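Local coordinates for protein UTP--glucose-1-phosphate uridylyltransferase (Acinetobacter baumannii, PDB 6IKX) that catalyses the transfer of a uridylyl group from UTP to alpha-D-glucose 1-phosphate, giving UDP-glucose and diphosphate, at residues L7-L12 / P34-V39; T14-A19 / E26-V31; G172-A177 / V246-M251. The protein carries 1 engineered substitution. All blocks are in the same frame, centred on the assembly; numbering follows the deposited sequence.

Overall arrangement
From the N terminus, strand 4-8 runs out into a long loop that returns to helix 35-44, and contact 1 (7-12 with 34-39) closes that excursion by packing the start of the helix on the end of the strand. Contact 2 (14-19 with 26-31) lies within the same excursion and pinches off a shorter loop; its centre is about 10 Å from that of contact 1, and the two touch through Ala35 N and Val28 O and through Tyr38 OH and Val30 O. Contact 3 (172-177 with 246-251) comes later, in series, and closes a 68-residue loop, about 24 Å from contact 1 between centres. It joins strand 172-175 to strand 246-250 of the mixed sheet that includes strand 4-8.

Contact 1: residues L7-L12 / P34-V39; sequences LPVAGL and PAIEYV. With SO4 (sulfate ion), chain G; EDO (1,2-ethanediol), chain K.
Leu7 and Ile36 meet methyl to methyl, CD1 to CD1 at 3.9 Å, and the two knobs interlock. Leu7 CD1 sits in the notch between Ile36 and Val39, one helical turn apart, and also touches Val39 CG1 at 3.8 Å. In return, Ile36 CD1 enters the dip between Leu7 and Val9, alternate residues of 7-12, where Val9 CG1 receives it at 4.2 Å. Strand and helix thus trade bumps: a methyl from each fills a hollow between two side chains of the other. The CG1 branch of Ile36 is anti to the backbone N (chi1 -167°), and the bend at chi2 (63°) sets CD1 between Leu7 and Val9. Its side chain meets that of Val9 at about a right angle, whereas Leu7 and Val39 lie side by side, pointing opposite ways. Leu128 on strand 125-128 touches both Leu7 and Val39, continuing the apolar layer.

In the fold this is the first beta-alpha-beta crossover of the nucleotidyltransferase domain: strand 4-8 and its parallel neighbour 50-55 are linked through helix 35-44, which lies against the sheet. Past Val9 the chain moves away from the helix and offers its backbone to a sulfate ion, by weak bonds from Gly11 N to O1 (2.8 Å) and from Ala10 N to O2 (3.4 Å). Pro8, Ala10 and Gly11 bind UTP in other crystals of this protein. The chemistry divides: helix and strand end meet through hydrocarbon only, backbone bonds to strand 50-55 hold the strand itself, and the N-H groups beyond face the anion, probably as they would a nucleotide.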
loop_
_atom_site.group_PDB
_atom_site.type_symbol
_atom_site.label_atom_id
_atom_site.label_comp_id
_atom_site.label_asym_id
_atom_site.label_seq_id
_atom_site.Cartn_x
_atom_site.Cartn_y
_atom_site.Cartn_z
ATOM N N LEU A 7 -20.059 -7.477 4.059
ATOM C CA LEU A 7 -20.053 -6.052 3.615
ATOM C C LEU A 7 -19.344 -6.032 2.281
ATOM O O LEU A 7 -18.138 -6.258 2.235
ATOM C CB LEU A 7 -19.311 -5.114 4.560
ATOM C CG LEU A 7 -19.677 -5.105 6.033
ATOM C CD1 LEU A 7 -19.633 -3.689 6.590
ATOM C CD2 LEU A 7 -21.006 -5.795 6.311
ATOM N N PRO A 8 -20.051 -5.894 1.153
ATOM C CA PRO A 8 -19.405 -5.979 -0.157
ATOM C C PRO A 8 -18.811 -4.595 -0.438
ATOM O O PRO A 8 -19.589 -3.727 -0.604
ATOM C CB PRO A 8 -20.543 -6.340 -1.128
ATOM C CG PRO A 8 -21.727 -6.596 -0.226
ATOM C CD PRO A 8 -21.495 -5.732 1.006
ATOM N N VAL A 9 -17.486 -4.449 -0.385
ATOM C CA VAL A 9 -16.771 -3.127 -0.410
ATOM C C VAL A 9 -15.673 -3.137 -1.503
ATOM O O VAL A 9 -14.661 -2.464 -1.327
ATOM C CB VAL A 9 -16.181 -2.819 0.989
ATOM C CG1 VAL A 9 -17.252 -2.684 2.063
ATOM C CG2 VAL A 9 -15.169 -3.863 1.406
ATOM N N ALA A 10 -15.858 -3.857 -2.609
ATOM C CA ALA A 10 -14.860 -3.973 -3.704
ATOM C C ALA A 10 -15.129 -2.999 -4.864
ATOM O O ALA A 10 -14.315 -3.025 -5.792
ATOM C CB ALA A 10 -14.763 -5.392 -4.201
ATOM N N GLY A 11 -16.179 -2.170 -4.842
ATOM C CA GLY A 11 -16.427 -1.138 -5.888
ATOM C C GLY A 11 -15.218 -0.227 -6.078
ATOM O O GLY A 11 -14.382 -0.257 -5.183
ATOM N N LEU A 12 -15.072 0.514 -7.193
ATOM C CA LEU A 12 -13.946 1.495 -7.369
ATOM C C LEU A 12 -14.394 2.925 -7.078
ATOM O O LEU A 12 -13.550 3.858 -7.196
ATOM C CB LEU A 12 -13.376 1.390 -8.778
ATOM C CG LEU A 12 -12.868 0.007 -9.151
ATOM C CD1 LEU A 12 -11.898 0.089 -10.309
ATOM C CD2 LEU A 12 -12.209 -0.673 -7.967
ATOM N N PRO A 34 -14.499 7.527 9.107
ATOM C CA PRO A 34 -14.915 7.021 7.797
ATOM C C PRO A 34 -16.335 6.406 7.828
ATOM O O PRO A 34 -16.791 5.910 8.869
ATOM C CB PRO A 34 -13.798 5.993 7.517
ATOM C CG PRO A 34 -13.481 5.474 8.896
ATOM C CD PRO A 34 -13.394 6.762 9.687
ATOM N N ALA A 35 -17.031 6.480 6.692
ATOM C CA ALA A 35 -18.439 6.050 6.514
ATOM C C ALA A 35 -18.597 4.604 7.032
ATOM O O ALA A 35 -19.604 4.302 7.678
ATOM C CB ALA A 35 -18.814 6.199 5.048
ATOM N N ILE A 36 -17.621 3.741 6.743
ATOM C CA ILE A 36 -17.664 2.278 7.030
ATOM C C ILE A 36 -17.858 2.091 8.531
ATOM O O ILE A 36 -18.446 1.072 8.903
ATOM C CB ILE A 36 -16.400 1.543 6.512
ATOM C CG1 ILE A 36 -16.570 0.025 6.502
ATOM C CG2 ILE A 36 -15.152 1.906 7.315
ATOM C CD1 ILE A 36 -17.629 -0.509 5.597
ATOM N N GLU A 37 -17.317 2.982 9.362
ATOM C CA GLU A 37 -17.383 2.789 10.826
ATOM C C GLU A 37 -18.844 2.693 11.249
ATOM O O GLU A 37 -19.160 1.956 12.206
ATOM C CB GLU A 37 -16.771 3.906 11.660
ATOM C CG GLU A 37 -16.356 3.367 13.018
ATOM C CD GLU A 37 -16.024 4.384 14.085
ATOM O OE1 GLU A 37 -14.853 4.687 14.202
ATOM O OE2 GLU A 37 -16.946 4.833 14.823
ATOM N N TYR A 38 -19.695 3.435 10.569
ATOM C CA TYR A 38 -21.116 3.612 10.955
ATOM C C TYR A 38 -21.887 2.325 10.642
ATOM O O TYR A 38 -22.859 2.028 11.352
ATOM C CB TYR A 38 -21.721 4.780 10.193
ATOM C CG TYR A 38 -21.280 6.150 10.632
ATOM C CD1 TYR A 38 -20.186 6.758 10.041
ATOM C CD2 TYR A 38 -22.026 6.876 11.550
ATOM C CE1 TYR A 38 -19.783 8.024 10.416
ATOM C CE2 TYR A 38 -21.649 8.157 11.917
ATOM C CZ TYR A 38 -20.523 8.727 11.348
ATOM O OH TYR A 38 -20.152 9.994 11.678
ATOM N N VAL A 39 -21.450 1.623 9.588
ATOM C CA VAL A 39 -22.077 0.398 9.022
ATOM C C VAL A 39 -21.624 -0.777 9.887
ATOM O O VAL A 39 -22.446 -1.701 10.159
ATOM C CB VAL A 39 -21.684 0.207 7.546
ATOM C CG1 VAL A 39 -22.338 -1.008 6.940
ATOM C CG2 VAL A 39 -22.037 1.423 6.718
HETATM S S SO4 G . -19.146 -4.436 -4.846
HETATM O O1 SO4 G . -18.793 -3.096 -4.427
HETATM O O2 SO4 G . -18.562 -5.382 -3.919
HETATM O O3 SO4 G . -18.639 -4.694 -6.170
HETATM O O4 SO4 G . -20.582 -4.579 -4.872
HETATM C C1 EDO K . -10.582 3.274 -7.407
HETATM O O1 EDO K . -11.126 4.505 -6.826
HETATM C C2 EDO K . -9.158 2.858 -7.138
HETATM O O2 EDO K . -8.649 1.861 -8.051
#

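Contact 2: residues T14-A19 / E26-V31; sequences TRFLPA and EMVTVV. With SO4 (sulfate ion), chain F.
Sulfate O4 is gripped twice by Thr14, through OG1 at 3.0 Å and, more weakly, through the backbone N at 3.3 Å, at the head of the loop that carries Phe16 to Val28. Chi1 of 51° tucks OG1 between the backbone N and the carbonyl carbon, close enough to N for both to reach O4. Sulfate O3 takes a second weak bond from Thr14 N, Arg15 N adds a long, weak one, and Gly13 N also bonds to the ion.

Two residues after Thr14, the positive phi of Phe16 (61°) turns the chain and sends its side chain toward segment 26-31. There the ring's CE2 presses on Val28 CG1 at 3.5 Å, the two side chains reaching toward each other. The fork of Val28 is shared: CG1 goes to the ring, while CG2 reaches Ala19 CB at 4.3 Å. Ala19 CB also lies 3.9 Å above one face of the Phe16 ring, displaced toward its rim, so three apolar groups close on one another. Tyr264 adds a second ring beside Phe16, and Val31 of the second subunit packs on Phe16 too.

Thr14 and Arg15 bind UTP in other crystals of this protein, and the sulfate probably marks an anion position there. They end the glycine-rich GxGTR signature loop (Gly11 to Arg15) of sugar nucleotidyltransferases, after which the chain folds back on segment 26-31.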
loop_
_atom_site.group_PDB
_atom_site.type_symbol
_atom_site.label_atom_id
_atom_site.label_comp_id
_atom_site.label_asym_id
_atom_site.label_seq_id
_atom_site.Cartn_x
_atom_site.Cartn_y
_atom_site.Cartn_z
ATOM N N THR A 14 -16.986 4.967 -8.466
ATOM C CA THR A 14 -17.143 5.837 -9.638
ATOM C C THR A 14 -18.056 6.973 -9.311
ATOM O O THR A 14 -17.875 8.071 -9.762
ATOM C CB THR A 14 -17.536 5.117 -10.924
ATOM O OG1 THR A 14 -18.658 4.283 -10.694
ATOM C CG2 THR A 14 -16.392 4.292 -11.398
ATOM N N ARG A 15 -19.056 6.680 -8.512
ATOM C CA ARG A 15 -19.864 7.711 -7.908
ATOM C C ARG A 15 -18.960 8.266 -6.744
ATOM O O ARG A 15 -18.143 7.520 -6.168
ATOM C CB ARG A 15 -21.188 7.130 -7.421
ATOM C CG ARG A 15 -21.526 5.745 -7.988
ATOM C CD ARG A 15 -22.995 5.381 -7.869
ATOM N NE ARG A 15 -23.308 4.660 -6.639
ATOM C CZ ARG A 15 -24.265 5.018 -5.794
ATOM N NH1 ARG A 15 -24.489 4.322 -4.695
ATOM N NH2 ARG A 15 -24.998 6.079 -6.051
ATOM N N PHE A 16 -19.095 9.556 -6.422
ATOM C CA PHE A 16 -18.276 10.298 -5.418
ATOM C C PHE A 16 -16.846 10.226 -5.908
ATOM O O PHE A 16 -15.963 9.911 -5.170
ATOM C CB PHE A 16 -18.423 9.760 -3.972
ATOM C CG PHE A 16 -18.379 10.789 -2.914
ATOM C CD1 PHE A 16 -18.037 12.078 -3.190
ATOM C CD2 PHE A 16 -18.684 10.443 -1.629
ATOM C CE1 PHE A 16 -18.006 13.011 -2.198
ATOM C CE2 PHE A 16 -18.650 11.368 -0.633
ATOM C CZ PHE A 16 -18.312 12.657 -0.920
ATOM N N LEU A 17 -16.625 10.623 -7.149
ATOM C CA LEU A 17 -15.335 10.388 -7.758
ATOM C C LEU A 17 -14.046 11.055 -7.466
ATOM O O LEU A 17 -13.056 10.336 -7.442
ATOM C CB LEU A 17 -15.402 10.140 -9.234
ATOM C CG LEU A 17 -14.246 9.228 -9.597
ATOM C CD1 LEU A 17 -14.041 8.118 -8.604
ATOM C CD2 LEU A 17 -14.500 8.617 -10.937
ATOM N N PRO A 18 -13.976 12.364 -7.313
ATOM C CA PRO A 18 -12.668 12.932 -6.986
ATOM C C PRO A 18 -12.254 12.346 -5.610
ATOM O O PRO A 18 -11.190 11.808 -5.488
ATOM C CB PRO A 18 -12.884 14.438 -7.010
ATOM C CG PRO A 18 -14.303 14.649 -7.269
ATOM C CD PRO A 18 -15.006 13.369 -7.552
ATOM N N ALA A 19 -13.166 12.337 -4.651
ATOM C CA ALA A 19 -12.919 11.895 -3.248
ATOM C C ALA A 19 -12.444 10.441 -3.172
ATOM O O ALA A 19 -11.584 10.197 -2.349
ATOM C CB ALA A 19 -14.139 12.064 -2.384
ATOM N N GLU A 26 -15.482 3.880 1.037
ATOM C CA GLU A 26 -15.866 3.462 2.407
ATOM C C GLU A 26 -15.097 4.290 3.438
ATOM O O GLU A 26 -15.590 4.385 4.553
ATOM C CB GLU A 26 -15.602 1.971 2.590
ATOM C CG GLU A 26 -16.476 1.104 1.691
ATOM C CD GLU A 26 -15.953 0.880 0.270
ATOM O OE1 GLU A 26 -14.868 1.460 -0.117
ATOM O OE2 GLU A 26 -16.616 0.119 -0.461
ATOM N N MET A 27 -13.955 4.888 3.050
ATOM C CA MET A 27 -13.018 5.615 3.958
ATOM C C MET A 27 -13.259 7.127 3.897
ATOM O O MET A 27 -12.519 7.910 4.529
ATOM C CB MET A 27 -11.558 5.269 3.642
ATOM C CG MET A 27 -11.211 3.851 4.068
ATOM S SD MET A 27 -11.713 3.530 5.795
ATOM C CE MET A 27 -10.336 4.368 6.564
ATOM N N VAL A 28 -14.330 7.521 3.241
ATOM C CA VAL A 28 -14.741 8.938 3.108
ATOM C C VAL A 28 -15.296 9.445 4.444
ATOM O O VAL A 28 -16.197 8.797 5.040
ATOM C CB VAL A 28 -15.752 9.007 1.955
ATOM C CG1 VAL A 28 -16.768 10.118 2.092
ATOM C CG2 VAL A 28 -14.988 9.097 0.640
ATOM N N THR A 29 -14.848 10.620 4.862
ATOM C CA THR A 29 -15.017 11.050 6.262
ATOM C C THR A 29 -16.412 11.641 6.389
ATOM O O THR A 29 -16.828 12.418 5.548
ATOM C CB THR A 29 -13.809 11.820 6.829
ATOM O OG1 THR A 29 -14.289 12.949 7.568
ATOM C CG2 THR A 29 -12.778 12.200 5.787
ATOM N N VAL A 30 -17.121 11.204 7.421
ATOM C CA VAL A 30 -18.502 11.648 7.706
ATOM C C VAL A 30 -18.476 12.241 9.104
ATOM O O VAL A 30 -18.502 11.469 10.076
ATOM C CB VAL A 30 -19.465 10.468 7.569
ATOM C CG1 VAL A 30 -20.867 10.812 8.067
ATOM C CG2 VAL A 30 -19.470 9.979 6.130
ATOM N N VAL A 31 -18.322 13.560 9.168
ATOM C CA VAL A 31 -18.075 14.326 10.419
ATOM C C VAL A 31 -16.610 14.132 10.825
ATOM O O VAL A 31 -15.785 15.019 10.558
ATOM C CB VAL A 31 -19.033 13.917 11.553
ATOM C CG1 VAL A 31 -19.009 14.925 12.683
ATOM C CG2 VAL A 31 -20.449 13.715 11.053
HETATM S S SO4 F . -18.677 2.064 -7.553
HETATM O O1 SO4 F . -19.765 1.131 -7.308
HETATM O O2 SO4 F . -17.564 1.753 -6.690
HETATM O O3 SO4 F . -19.122 3.429 -7.299
HETATM O O4 SO4 F . -18.241 1.921 -8.920
#

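Contact 3: residues G172-A177 / V246-M251; sequences GIVDVA and VEAYRM
This is buried side-chain packing between two strands that do not pair with each other, in the nucleotidyltransferase domain with the GT-A fold. Strand 172-175 runs antiparallel to 190-193, and backbone bonds from Gly172 to Val206 and from Val174 to Leu204 also tie it to strand 204-207 of the mixed sheet. Strand 246-250 lies in that sheet, parallel to 156-162. The two approach closest at Val174 and Ala248, whose CA atoms are 7.5 Å apart, a spacing filled by side chains. Ala248 contributes a single methyl, and two valines on the facing segment, alternate residues, close over it. Val160 of strand 156-162 packs against Val174, and Leu204 touches both valines.

Gly172, at the start of the same strand, binds UDP-glucose in another crystal of this protein, as does Val206, whose side chain lies about 4 Å from that of Val174. The packing adds a side-chain contact from this strand to strand 246-250.

Val176 holds CG1 anti to its carbonyl carbon (chi1 -69°), which brings that methyl to 4.1 Å from Ala248 CB. Val174 CG2 lies 4.2 Å from the same Ala248 CB and 4.2 Å from Val176 CG1, so the three methyls form a nearly equilateral triangle.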
loop_
_atom_site.group_PDB
_atom_site.type_symbol
_atom_site.label_atom_id
_atom_site.label_comp_id
_atom_site.label_asym_id
_atom_site.label_seq_id
_atom_site.Cartn_x
_atom_site.Cartn_y
_atom_site.Cartn_z
ATOM N N GLY A 172 -34.766 0.365 -7.015
ATOM C CA GLY A 172 -35.363 -0.982 -6.946
ATOM C C GLY A 172 -36.582 -0.906 -6.045
ATOM O O GLY A 172 -36.437 -0.302 -4.963
ATOM N N ILE A 173 -37.746 -1.387 -6.498
ATOM C CA ILE A 173 -39.051 -1.284 -5.769
ATOM C C ILE A 173 -39.632 -2.691 -5.572
ATOM O O ILE A 173 -39.684 -3.442 -6.559
ATOM C CB ILE A 173 -40.032 -0.386 -6.543
ATOM C CG1 ILE A 173 -39.573 1.072 -6.555
ATOM C CG2 ILE A 173 -41.445 -0.532 -5.986
ATOM C CD1 ILE A 173 -40.169 1.956 -5.453
ATOM N N VAL A 174 -40.119 -3.020 -4.374
ATOM C CA VAL A 174 -40.645 -4.393 -4.106
ATOM C C VAL A 174 -42.117 -4.475 -4.520
ATOM O O VAL A 174 -42.870 -3.504 -4.384
ATOM C CB VAL A 174 -40.441 -4.842 -2.650
ATOM C CG1 VAL A 174 -38.970 -5.061 -2.369
ATOM C CG2 VAL A 174 -41.062 -3.893 -1.634
ATOM N N ASP A 175 -42.468 -5.644 -5.026
ATOM C CA ASP A 175 -43.839 -6.167 -5.232
ATOM C C ASP A 175 -44.394 -6.699 -3.899
ATOM O O ASP A 175 -44.020 -7.801 -3.488
ATOM C CB ASP A 175 -43.747 -7.262 -6.301
ATOM C CG ASP A 175 -45.069 -7.673 -6.904
ATOM O OD1 ASP A 175 -45.962 -6.838 -6.874
ATOM O OD2 ASP A 175 -45.169 -8.831 -7.404
ATOM N N VAL A 176 -45.284 -5.967 -3.244
ATOM C CA VAL A 176 -46.070 -6.491 -2.095
ATOM C C VAL A 176 -47.564 -6.229 -2.338
ATOM O O VAL A 176 -47.865 -5.383 -3.149
ATOM C CB VAL A 176 -45.544 -5.884 -0.783
ATOM C CG1 VAL A 176 -44.159 -6.433 -0.492
ATOM C CG2 VAL A 176 -45.529 -4.370 -0.796
ATOM N N ALA A 177 -48.472 -6.961 -1.688
ATOM C CA ALA A 177 -49.936 -6.728 -1.787
ATOM C C ALA A 177 -50.242 -5.344 -1.204
ATOM O O ALA A 177 -50.594 -4.456 -1.976
ATOM C CB ALA A 177 -50.704 -7.819 -1.090
ATOM N N VAL A 246 -40.166 -14.977 1.105
ATOM C CA VAL A 246 -39.285 -13.792 1.159
ATOM C C VAL A 246 -40.191 -12.645 1.629
ATOM O O VAL A 246 -41.293 -12.516 1.118
ATOM C CB VAL A 246 -38.661 -13.569 -0.229
ATOM C CG1 VAL A 246 -37.544 -12.537 -0.211
ATOM C CG2 VAL A 246 -38.169 -14.886 -0.809
ATOM N N GLU A 247 -39.770 -11.897 2.630
ATOM C CA GLU A 247 -40.558 -10.783 3.184
ATOM C C GLU A 247 -39.779 -9.479 3.024
ATOM O O GLU A 247 -38.530 -9.464 3.027
ATOM C CB GLU A 247 -40.838 -10.989 4.661
ATOM C CG GLU A 247 -41.648 -12.229 4.956
ATOM C CD GLU A 247 -41.925 -12.410 6.434
ATOM O OE1 GLU A 247 -41.220 -11.786 7.263
ATOM O OE2 GLU A 247 -42.863 -13.129 6.748
ATOM N N ALA A 248 -40.533 -8.419 2.888
ATOM C CA ALA A 248 -40.054 -7.037 2.847
ATOM C C ALA A 248 -40.291 -6.463 4.241
ATOM O O ALA A 248 -41.426 -6.535 4.735
ATOM C CB ALA A 248 -40.782 -6.318 1.744
ATOM N N TYR A 249 -39.203 -6.040 4.880
ATOM C CA TYR A 249 -39.144 -5.442 6.229
ATOM C C TYR A 249 -38.988 -3.938 6.032
ATOM O O TYR A 249 -37.983 -3.519 5.430
ATOM C CB TYR A 249 -37.977 -6.000 7.066
ATOM C CG TYR A 249 -37.710 -5.134 8.271
ATOM C CD1 TYR A 249 -38.475 -5.236 9.418
ATOM C CD2 TYR A 249 -36.800 -4.093 8.189
ATOM C CE1 TYR A 249 -38.281 -4.375 10.486
ATOM C CE2 TYR A 249 -36.624 -3.201 9.227
ATOM C CZ TYR A 249 -37.356 -3.348 10.384
ATOM O OH TYR A 249 -37.135 -2.469 11.396
ATOM N N ARG A 250 -39.940 -3.162 6.541
ATOM C CA ARG A 250 -39.972 -1.698 6.354
ATOM C C ARG A 250 -39.321 -1.033 7.559
ATOM O O ARG A 250 -39.854 -1.141 8.684
ATOM C CB ARG A 250 -41.396 -1.162 6.185
ATOM C CG ARG A 250 -41.483 0.334 5.892
ATOM C CD ARG A 250 -42.925 0.763 6.009
ATOM N NE ARG A 250 -43.200 2.176 5.753
ATOM C CZ ARG A 250 -44.419 2.705 5.795
ATOM N NH1 ARG A 250 -45.459 1.947 6.094
ATOM N NH2 ARG A 250 -44.604 3.984 5.550
ATOM N N MET A 251 -38.251 -0.314 7.264
ATOM C CA MET A 251 -37.472 0.504 8.201
ATOM C C MET A 251 -38.397 1.321 9.096
ATOM O O MET A 251 -39.438 1.809 8.626
ATOM C CB MET A 251 -36.628 1.506 7.423
ATOM C CG MET A 251 -35.462 0.888 6.749
ATOM S SD MET A 251 -34.554 2.162 5.914
ATOM C CE MET A 251 -33.876 3.097 7.286
#